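Local coordinates for pyoverdine biosynthesis protein PvcB (PDB 4YLM) that catalyses the iron- and 2-oxoglutarate-dependent oxidation of tyrosine isonitrile in the biosynthesis of paerucumarin, an isocyano derivative of tyrosine, at residues P25-L30 with F143-A148; H112-Y117 with L274-I279; E123-H128 with L259-E264. All coordinates share one frame; numbering follows the deposited sequence.

Contact 1: residues P25-L30 with F143-A148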
loop_
_atom_site.group_PDB
_atom_site.type_symbol
_atom_site.label_atom_id
_atom_site.label_comp_id
_atom_site.label_asym_id
_atom_site.label_seq_id
_atom_site.Cartn_x
_atom_site.Cartn_y
_atom_site.Cartn_z
ATOM N N PRO A 25 19.415 14.768 -6.882
ATOM C CA PRO A 25 19.831 13.526 -7.538
ATOM C C PRO A 25 18.631 12.742 -8.046
ATOM O O PRO A 25 17.492 13.150 -7.827
ATOM C CB PRO A 25 20.497 12.754 -6.407
ATOM C CG PRO A 25 19.694 13.189 -5.177
ATOM C CD PRO A 25 19.426 14.661 -5.410
ATOM N N ARG A 26 18.901 11.607 -8.682
ATOM C CA ARG A 26 17.859 10.795 -9.307
ATOM C C ARG A 26 17.262 9.744 -8.358
ATOM O O ARG A 26 17.069 8.582 -8.737
ATOM C CB ARG A 26 18.429 10.127 -10.556
ATOM C CG ARG A 26 18.553 11.088 -11.726
ATOM C CD ARG A 26 19.384 10.481 -12.828
ATOM N NE ARG A 26 19.049 10.987 -14.160
ATOM C CZ ARG A 26 19.103 12.266 -14.523
ATOM N NH1 ARG A 26 19.464 13.203 -13.650
ATOM N NH2 ARG A 26 18.797 12.613 -15.766
ATOM N N PHE A 27 16.989 10.165 -7.127
ATOM C CA PHE A 27 16.362 9.305 -6.126
ATOM C C PHE A 27 16.051 10.148 -4.910
ATOM O O PHE A 27 16.389 11.337 -4.867
ATOM C CB PHE A 27 17.263 8.111 -5.748
ATOM C CG PHE A 27 18.470 8.472 -4.886
ATOM C CD1 PHE A 27 19.591 9.067 -5.444
ATOM C CD2 PHE A 27 18.489 8.166 -3.530
ATOM C CE1 PHE A 27 20.704 9.380 -4.655
ATOM C CE2 PHE A 27 19.597 8.465 -2.736
ATOM C CZ PHE A 27 20.707 9.076 -3.305
ATOM N N GLY A 28 15.402 9.545 -3.918
ATOM C CA GLY A 28 15.176 10.241 -2.667
ATOM C C GLY A 28 13.852 10.982 -2.648
ATOM O O GLY A 28 13.391 11.469 -3.671
ATOM N N LEU A 29 13.250 11.082 -1.470
ATOM C CA LEU A 29 11.974 11.770 -1.322
ATOM C C LEU A 29 11.934 12.460 0.029
ATOM O O LEU A 29 12.387 11.903 1.023
ATOM C CB LEU A 29 10.823 10.761 -1.447
ATOM C CG LEU A 29 9.390 11.303 -1.430
ATOM C CD1 LEU A 29 9.123 12.043 -2.743
ATOM C CD2 LEU A 29 8.390 10.150 -1.259
ATOM N N LEU A 30 11.440 13.696 0.061
ATOM C CA LEU A 30 11.279 14.425 1.303
ATOM C C LEU A 30 9.818 14.345 1.701
ATOM O O LEU A 30 8.940 14.630 0.885
ATOM C CB LEU A 30 11.678 15.901 1.143
ATOM C CG LEU A 30 11.359 16.857 2.304
ATOM C CD1 LEU A 30 12.116 16.476 3.597
ATOM C CD2 LEU A 30 11.633 18.333 1.945
ATOM N N PHE A 143 24.901 8.920 0.598
ATOM C CA PHE A 143 24.162 7.838 -0.032
ATOM C C PHE A 143 24.309 7.946 -1.544
ATOM O O PHE A 143 24.202 9.040 -2.099
ATOM C CB PHE A 143 22.671 7.957 0.326
ATOM C CG PHE A 143 22.379 7.825 1.809
ATOM C CD1 PHE A 143 22.213 6.573 2.383
ATOM C CD2 PHE A 143 22.247 8.949 2.610
ATOM C CE1 PHE A 143 21.946 6.443 3.738
ATOM C CE2 PHE A 143 21.972 8.831 3.960
ATOM C CZ PHE A 143 21.812 7.573 4.524
ATOM N N SER A 144 24.529 6.815 -2.210
ATOM C CA SER A 144 24.589 6.778 -3.665
ATOM C C SER A 144 23.616 5.760 -4.215
ATOM O O SER A 144 23.582 4.617 -3.757
ATOM C CB SER A 144 26.003 6.404 -4.154
ATOM O OG SER A 144 26.882 7.499 -4.005
ATOM N N SER A 145 22.846 6.166 -5.216
ATOM C CA SER A 145 21.936 5.245 -5.897
ATOM C C SER A 145 22.696 4.462 -6.953
ATOM O O SER A 145 23.222 5.045 -7.899
ATOM C CB SER A 145 20.809 6.032 -6.565
ATOM O OG SER A 145 20.220 5.263 -7.598
ATOM N N THR A 146 22.790 3.149 -6.802
ATOM C CA THR A 146 23.594 2.399 -7.750
ATOM C C THR A 146 22.945 2.317 -9.134
ATOM O O THR A 146 23.651 2.279 -10.137
ATOM C CB THR A 146 24.063 1.018 -7.218
ATOM O OG1 THR A 146 22.941 0.162 -6.979
ATOM C CG2 THR A 146 24.861 1.189 -5.912
ATOM N N PRO A 147 21.600 2.298 -9.201
ATOM C CA PRO A 147 20.993 2.361 -10.544
ATOM C C PRO A 147 21.288 3.681 -11.256
ATOM O O PRO A 147 21.491 3.669 -12.472
ATOM C CB PRO A 147 19.486 2.211 -10.270
ATOM C CG PRO A 147 19.435 1.402 -8.954
ATOM C CD PRO A 147 20.614 1.973 -8.151
ATOM N N ALA A 148 21.314 4.796 -10.528
ATOM C CA ALA A 148 21.685 6.066 -11.147
ATOM C C ALA A 148 23.118 6.005 -11.695
ATOM O O ALA A 148 23.380 6.430 -12.824
ATOM C CB ALA A 148 21.544 7.208 -10.173
HETATM O O HOH W 1 17.938 5.993 -8.959
#

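Contact 2: residues H112-Y117 with L274-I279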
loop_
_atom_site.group_PDB
_atom_site.type_symbol
_atom_site.label_atom_id
_atom_site.label_comp_id
_atom_site.label_asym_id
_atom_site.label_seq_id
_atom_site.Cartn_x
_atom_site.Cartn_y
_atom_site.Cartn_z
ATOM N N HIS A 112 29.884 1.707 0.883
ATOM C CA HIS A 112 29.758 0.271 1.104
ATOM C C HIS A 112 28.288 -0.059 1.387
ATOM O O HIS A 112 27.428 0.812 1.284
ATOM C CB HIS A 112 30.667 -0.195 2.259
ATOM C CG HIS A 112 30.315 0.400 3.586
ATOM N ND1 HIS A 112 30.517 1.731 3.883
ATOM C CD2 HIS A 112 29.764 -0.153 4.695
ATOM C CE1 HIS A 112 30.096 1.975 5.113
ATOM N NE2 HIS A 112 29.633 0.849 5.626
ATOM N N TRP A 113 27.998 -1.312 1.717
ATOM C CA TRP A 113 26.648 -1.671 2.150
ATOM C C TRP A 113 26.674 -2.389 3.493
ATOM O O TRP A 113 27.695 -2.961 3.872
ATOM C CB TRP A 113 25.914 -2.492 1.079
ATOM C CG TRP A 113 26.368 -3.923 0.834
ATOM C CD1 TRP A 113 25.741 -5.060 1.267
ATOM C CD2 TRP A 113 27.480 -4.363 0.038
ATOM N NE1 TRP A 113 26.407 -6.174 0.814
ATOM C CE2 TRP A 113 27.479 -5.775 0.061
ATOM C CE3 TRP A 113 28.490 -3.701 -0.673
ATOM C CZ2 TRP A 113 28.446 -6.541 -0.606
ATOM C CZ3 TRP A 113 29.446 -4.458 -1.333
ATOM C CH2 TRP A 113 29.417 -5.864 -1.298
ATOM N N ASP A 114 25.560 -2.345 4.215
ATOM C CA ASP A 114 25.464 -3.007 5.514
ATOM C C ASP A 114 25.206 -4.488 5.331
ATOM O O ASP A 114 24.466 -4.898 4.420
ATOM C CB ASP A 114 24.350 -2.393 6.377
ATOM C CG ASP A 114 24.776 -1.108 7.046
ATOM O OD1 ASP A 114 25.955 -0.719 6.876
ATOM O OD2 ASP A 114 23.941 -0.492 7.749
ATOM N N GLY A 115 25.824 -5.290 6.194
ATOM C CA GLY A 115 25.603 -6.722 6.188
ATOM C C GLY A 115 26.559 -7.526 5.325
ATOM O O GLY A 115 26.389 -8.733 5.174
ATOM N N MET A 116 27.557 -6.860 4.753
ATOM C CA MET A 116 28.523 -7.509 3.862
ATOM C C MET A 116 29.100 -8.794 4.452
ATOM O O MET A 116 29.309 -9.779 3.739
ATOM C CB MET A 116 29.700 -6.578 3.592
ATOM C CG MET A 116 29.376 -5.286 2.886
ATOM S SD MET A 116 30.893 -4.312 2.739
ATOM C CE MET A 116 31.985 -5.575 2.057
ATOM N N TYR A 117 29.385 -8.762 5.751
ATOM C CA TYR A 117 30.075 -9.866 6.419
ATOM C C TYR A 117 29.146 -10.611 7.353
ATOM O O TYR A 117 29.607 -11.346 8.226
ATOM C CB TYR A 117 31.254 -9.340 7.246
ATOM C CG TYR A 117 32.350 -8.688 6.440
ATOM C CD1 TYR A 117 33.134 -9.433 5.569
ATOM C CD2 TYR A 117 32.610 -7.328 6.560
ATOM C CE1 TYR A 117 34.142 -8.839 4.835
ATOM C CE2 TYR A 117 33.616 -6.729 5.825
ATOM C CZ TYR A 117 34.377 -7.488 4.969
ATOM O OH TYR A 117 35.380 -6.893 4.236
ATOM N N LEU A 274 22.709 10.058 16.631
ATOM C CA LEU A 274 21.858 9.260 15.753
ATOM C C LEU A 274 21.624 7.894 16.366
ATOM O O LEU A 274 22.457 7.394 17.133
ATOM C CB LEU A 274 22.524 9.025 14.385
ATOM C CG LEU A 274 23.012 10.212 13.568
ATOM C CD1 LEU A 274 23.599 9.707 12.262
ATOM C CD2 LEU A 274 21.875 11.200 13.315
ATOM N N ARG A 275 20.507 7.281 15.982
ATOM C CA ARG A 275 20.175 5.918 16.372
ATOM C C ARG A 275 19.791 5.128 15.129
ATOM O O ARG A 275 18.981 5.596 14.330
ATOM C CB ARG A 275 19.012 5.924 17.373
ATOM C CG ARG A 275 19.450 6.256 18.799
ATOM C CD ARG A 275 18.282 6.390 19.755
ATOM N NE ARG A 275 18.799 6.714 21.075
ATOM C CZ ARG A 275 18.163 7.437 21.987
ATOM N NH1 ARG A 275 16.945 7.915 21.750
ATOM N NH2 ARG A 275 18.760 7.680 23.150
ATOM N N ARG A 276 20.371 3.942 14.958
ATOM C CA ARG A 276 20.096 3.143 13.769
ATOM C C ARG A 276 19.514 1.774 14.100
ATOM O O ARG A 276 20.008 1.073 14.995
ATOM C CB ARG A 276 21.360 2.955 12.929
ATOM C CG ARG A 276 21.119 2.133 11.654
ATOM C CD ARG A 276 22.349 1.314 11.283
ATOM N NE ARG A 276 22.565 0.213 12.216
ATOM C CZ ARG A 276 23.699 -0.477 12.304
ATOM N NH1 ARG A 276 24.720 -0.174 11.523
ATOM N NH2 ARG A 276 23.817 -1.464 13.184
ATOM N N VAL A 277 18.477 1.398 13.352
ATOM C CA VAL A 277 17.852 0.081 13.432
ATOM C C VAL A 277 17.854 -0.552 12.038
ATOM O O VAL A 277 17.606 0.133 11.039
ATOM C CB VAL A 277 16.397 0.201 13.940
ATOM C CG1 VAL A 277 15.709 -1.182 13.999
ATOM C CG2 VAL A 277 16.368 0.902 15.310
ATOM N N HIS A 278 18.162 -1.847 11.971
ATOM C CA HIS A 278 18.122 -2.596 10.724
ATOM C C HIS A 278 16.790 -3.339 10.613
ATOM O O HIS A 278 16.291 -3.857 11.609
ATOM C CB HIS A 278 19.258 -3.618 10.691
ATOM C CG HIS A 278 20.582 -3.050 10.281
ATOM N ND1 HIS A 278 21.766 -3.437 10.870
ATOM C CD2 HIS A 278 20.915 -2.164 9.311
ATOM C CE1 HIS A 278 22.772 -2.803 10.289
ATOM N NE2 HIS A 278 22.282 -2.020 9.345
ATOM N N ILE A 279 16.225 -3.398 9.407
ATOM C CA ILE A 279 14.987 -4.146 9.170
ATOM C C ILE A 279 15.284 -5.228 8.154
ATOM O O ILE A 279 15.843 -4.947 7.098
ATOM C CB ILE A 279 13.868 -3.246 8.612
ATOM C CG1 ILE A 279 13.715 -1.982 9.466
ATOM C CG2 ILE A 279 12.543 -4.039 8.454
ATOM C CD1 ILE A 279 13.217 -2.232 10.866
HETATM O O HOH W 2 25.050 1.467 9.104
#

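Contact 3: residues E123-H128 with L259-E264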
loop_
_atom_site.group_PDB
_atom_site.type_symbol
_atom_site.label_atom_id
_atom_site.label_comp_id
_atom_site.label_asym_id
_atom_site.label_seq_id
_atom_site.Cartn_x
_atom_site.Cartn_y
_atom_site.Cartn_z
ATOM N N GLU A 123 17.294 -5.254 4.709
ATOM C CA GLU A 123 16.805 -4.473 3.572
ATOM C C GLU A 123 16.895 -2.969 3.833
ATOM O O GLU A 123 17.277 -2.209 2.948
ATOM C CB GLU A 123 15.368 -4.868 3.171
ATOM C CG GLU A 123 14.836 -4.041 1.984
ATOM C CD GLU A 123 13.546 -4.594 1.379
ATOM O OE1 GLU A 123 12.883 -5.431 2.030
ATOM O OE2 GLU A 123 13.199 -4.185 0.248
ATOM N N PHE A 124 16.542 -2.543 5.043
ATOM C CA PHE A 124 16.497 -1.122 5.370
ATOM C C PHE A 124 17.372 -0.754 6.559
ATOM O O PHE A 124 17.508 -1.533 7.524
ATOM C CB PHE A 124 15.066 -0.679 5.731
ATOM C CG PHE A 124 14.041 -0.930 4.648
ATOM C CD1 PHE A 124 14.088 -0.235 3.441
ATOM C CD2 PHE A 124 13.022 -1.854 4.849
ATOM C CE1 PHE A 124 13.121 -0.474 2.437
ATOM C CE2 PHE A 124 12.058 -2.097 3.857
ATOM C CZ PHE A 124 12.111 -1.406 2.656
ATOM N N GLN A 125 17.917 0.462 6.499
ATOM C CA GLN A 125 18.418 1.165 7.676
ATOM C C GLN A 125 17.363 2.209 8.056
ATOM O O GLN A 125 16.871 2.935 7.197
ATOM C CB GLN A 125 19.743 1.886 7.365
ATOM C CG GLN A 125 20.867 1.008 6.811
ATOM C CD GLN A 125 21.836 1.801 5.933
ATOM O OE1 GLN A 125 21.415 2.583 5.081
ATOM N NE2 GLN A 125 23.128 1.623 6.157
ATOM N N VAL A 126 16.991 2.260 9.332
ATOM C CA VAL A 126 16.144 3.321 9.844
ATOM C C VAL A 126 17.002 4.145 10.806
ATOM O O VAL A 126 17.507 3.620 11.798
ATOM C CB VAL A 126 14.910 2.765 10.582
ATOM C CG1 VAL A 126 14.101 3.899 11.212
ATOM C CG2 VAL A 126 14.034 1.960 9.606
ATOM N N PHE A 127 17.193 5.422 10.489
ATOM C CA PHE A 127 17.993 6.317 11.328
ATOM C C PHE A 127 17.087 7.355 11.965
ATOM O O PHE A 127 16.358 8.047 11.268
ATOM C CB PHE A 127 19.017 7.099 10.498
ATOM C CG PHE A 127 20.099 6.266 9.872
ATOM C CD1 PHE A 127 21.265 5.976 10.567
ATOM C CD2 PHE A 127 19.985 5.834 8.561
ATOM C CE1 PHE A 127 22.293 5.232 9.970
ATOM C CE2 PHE A 127 20.995 5.091 7.962
ATOM C CZ PHE A 127 22.158 4.799 8.665
ATOM N N HIS A 128 17.145 7.486 13.283
ATOM C CA HIS A 128 16.486 8.588 13.956
ATOM C C HIS A 128 17.568 9.558 14.454
ATOM O O HIS A 128 18.478 9.148 15.170
ATOM C CB HIS A 128 15.685 8.069 15.138
ATOM C CG HIS A 128 15.089 9.148 15.991
ATOM N ND1 HIS A 128 14.939 9.019 17.359
ATOM C CD2 HIS A 128 14.600 10.370 15.674
ATOM C CE1 HIS A 128 14.387 10.117 17.844
ATOM N NE2 HIS A 128 14.170 10.953 16.844
ATOM N N LEU A 259 21.117 1.154 -2.456
ATOM C CA LEU A 259 22.093 2.214 -2.239
ATOM C C LEU A 259 23.406 1.654 -1.719
ATOM O O LEU A 259 23.469 0.513 -1.256
ATOM C CB LEU A 259 21.593 3.213 -1.195
ATOM C CG LEU A 259 20.206 3.816 -1.414
ATOM C CD1 LEU A 259 19.873 4.693 -0.216
ATOM C CD2 LEU A 259 20.189 4.621 -2.713
ATOM N N LEU A 260 24.445 2.477 -1.810
ATOM C CA LEU A 260 25.651 2.317 -1.003
ATOM C C LEU A 260 25.694 3.560 -0.153
ATOM O O LEU A 260 25.100 4.580 -0.508
ATOM C CB LEU A 260 26.907 2.243 -1.879
ATOM C CG LEU A 260 26.932 1.081 -2.873
ATOM C CD1 LEU A 260 28.143 1.164 -3.821
ATOM C CD2 LEU A 260 26.899 -0.257 -2.133
ATOM N N HIS A 261 26.389 3.501 0.975
ATOM C CA HIS A 261 26.410 4.646 1.857
ATOM C C HIS A 261 27.793 4.814 2.462
ATOM O O HIS A 261 28.607 3.893 2.462
ATOM C CB HIS A 261 25.372 4.463 2.967
ATOM C CG HIS A 261 25.727 3.381 3.934
ATOM N ND1 HIS A 261 26.322 3.638 5.151
ATOM C CD2 HIS A 261 25.603 2.034 3.851
ATOM C CE1 HIS A 261 26.537 2.498 5.784
ATOM N NE2 HIS A 261 26.106 1.509 5.020
ATOM N N GLY A 262 28.058 5.998 2.980
ATOM C CA GLY A 262 29.346 6.247 3.589
ATOM C C GLY A 262 29.280 7.535 4.350
ATOM O O GLY A 262 28.221 7.897 4.867
ATOM N N ARG A 263 30.406 8.240 4.400
ATOM C CA ARG A 263 30.473 9.468 5.167
ATOM C C ARG A 263 31.555 10.429 4.684
ATOM O O ARG A 263 32.712 10.058 4.480
ATOM C CB ARG A 263 30.687 9.173 6.647
ATOM C CG ARG A 263 30.511 10.412 7.504
ATOM C CD ARG A 263 30.914 10.167 8.942
ATOM N NE ARG A 263 30.721 11.375 9.737
ATOM C CZ ARG A 263 30.771 11.407 11.064
ATOM N NH1 ARG A 263 31.010 10.288 11.740
ATOM N NH2 ARG A 263 30.580 12.551 11.713
ATOM N N GLU A 264 31.148 11.678 4.549
ATOM C CA GLU A 264 31.961 12.746 4.008
ATOM C C GLU A 264 33.032 13.110 5.029
ATOM O O GLU A 264 32.803 13.036 6.239
ATOM C CB GLU A 264 31.024 13.927 3.739
ATOM C CG GLU A 264 31.639 15.214 3.273
ATOM C CD GLU A 264 30.598 16.319 3.191
ATOM O OE1 GLU A 264 29.800 16.467 4.145
ATOM O OE2 GLU A 264 30.568 17.036 2.172
#

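Contact 1: residues P25-L30 with F143-A148
Phe27 lays one face of its ring against Ser145, and this buried meeting is the tight part of the contact. Ser145 CB stands 3.9 Å from the centroid of the Phe27 ring, 28° off the ring normal, in a CH-pi contact that is closest at Phe27 CD1, 3.5 Å from Ser145 CB. The far end of the ring reaches the strand: Phe27 CZ lies 3.7 Å from Phe143 O, which sits near the ring plane at the edge, and 4.3 Å from Phe143 CB. The backbone points Ser145 CB at the ring, while chi1 of 159° swings OG off to the helix start. Ser145 is the N-cap of helix 146-152, its OG accepting from Ala148 N at 3.2 Å. The same OG is 2.8 Å from a water that donates to Arg26 O, so the loop and the helix start are bridged without a direct hydrogen bond. The looser, partly exposed side is at Arg26, where only CB comes near, 4.3 Å from Ala148 CB; Arg26 also packs on Pro36 of a neighbouring subunit. The contact thus joins the loop leading into strand 29-33 to the junction between strand 141-145 and helix 146-152, with Leu57 of strand 57-60 and Leu259 of strand 259-263 both packing against Phe27 and Phe143.

Contact 2: residues H112-Y117 with L274-I279
Asp114 turns CG anti to its carbonyl carbon (chi1 -80°) and His278 does the same (chi1 -82°), which brings the carboxylate on the loop 112-117 up to the imidazole on strand 272-286. The loop carries the HxD part of the two-histidine, one-carboxylate iron site of the TfdA family: His112 and Asp114 are assigned, with His261, as the iron ligands. His278 NE2 donates to Asp114 OD2 at 2.8 Å, almost straight at 173°. The oxygen lies in the ring plane of the imidazole, but the N-H arrives from above the carboxylate plane, and the two flat groups stand nearly perpendicular. Gln125 also donates to OD2, and OD1 is hydrogen-bonded to NE2 of His261, itself assigned to the iron, so both carboxylate oxygens are gripped; the other ring nitrogen of His278 pairs with Trp85, fixing the rotation of the imidazole. Arg276 bends at chi2 and chi3, laying its guanidinium over His278, with His278 CE1 3.2 Å above the guanidinium plane. Its long salt bridge to the carboxylate, Arg276 NH1 to Asp114 OD2 at 3.9 Å, rests on charge alone, since the oxygen lies well out of the guanidinium plane. A water supplies the directed link, accepting from Arg276 NH1 at 2.9 Å and donating to Asp114 OD2 at 2.6 Å.

Contact 3: residues E123-H128 with L259-E264
The amide of Gln125 comes in over one face of the His261 imidazole, nitrogen foremost. Gln125 NE2 sits 3.2 Å above the ring plane, shifted from its centre toward the rim, and is 3.2 Å from His261 NE2 and 3.4 Å from His261 CD2. Amide and ring planes are 70° apart, so the amide stands steeply over the imidazole instead of stacking flat on it. The glutamine reaches this far because its chain is extended beyond CG, whereas His261 holds CG between its backbone N and carbonyl carbon (chi1 69°), which lifts the ring toward strand 120-131. These strands face each other across the core of the double-stranded beta-helix, the fold of this dioxygenase family, with the CA atoms of Gln125 and His261 10.5 Å apart. His261 is assigned as the distal histidine of the iron site. Both side chains have their stronger polar partner in Asp114, likewise assigned to the site: the Gln125 amide nitrogen bonds to one carboxylate oxygen, a position consistent with a second-shell residue, and His261 NE2 to the other. On strand 141-145, Phe143 packs against Gln125 and His261 alike.

How the contacts relate
Contacts 2 and 3 share the iron site and have centres about 7 Å apart; together they contain the three residues assigned to the iron, His112, Asp114 and His261. They are tied by a probable hydrogen bond from Gln125 NE2 to Asp114 OD2, 2.8 Å, and by Val126 N to Val277 O, 2.8 Å, between neighbouring strands 120-131 and 272-286. Contact 1 lies farther out, centre to centre about 12 Å from contact 3 and 18 Å from contact 2. It meets contact 3 through adjacent strands 141-145 and 259-263, where Ser144 N is 2.9 Å from Leu260 O, and nears the iron site through Phe143, its side chain about 4 Å from that of His261 and 8 Å from that of Asp114.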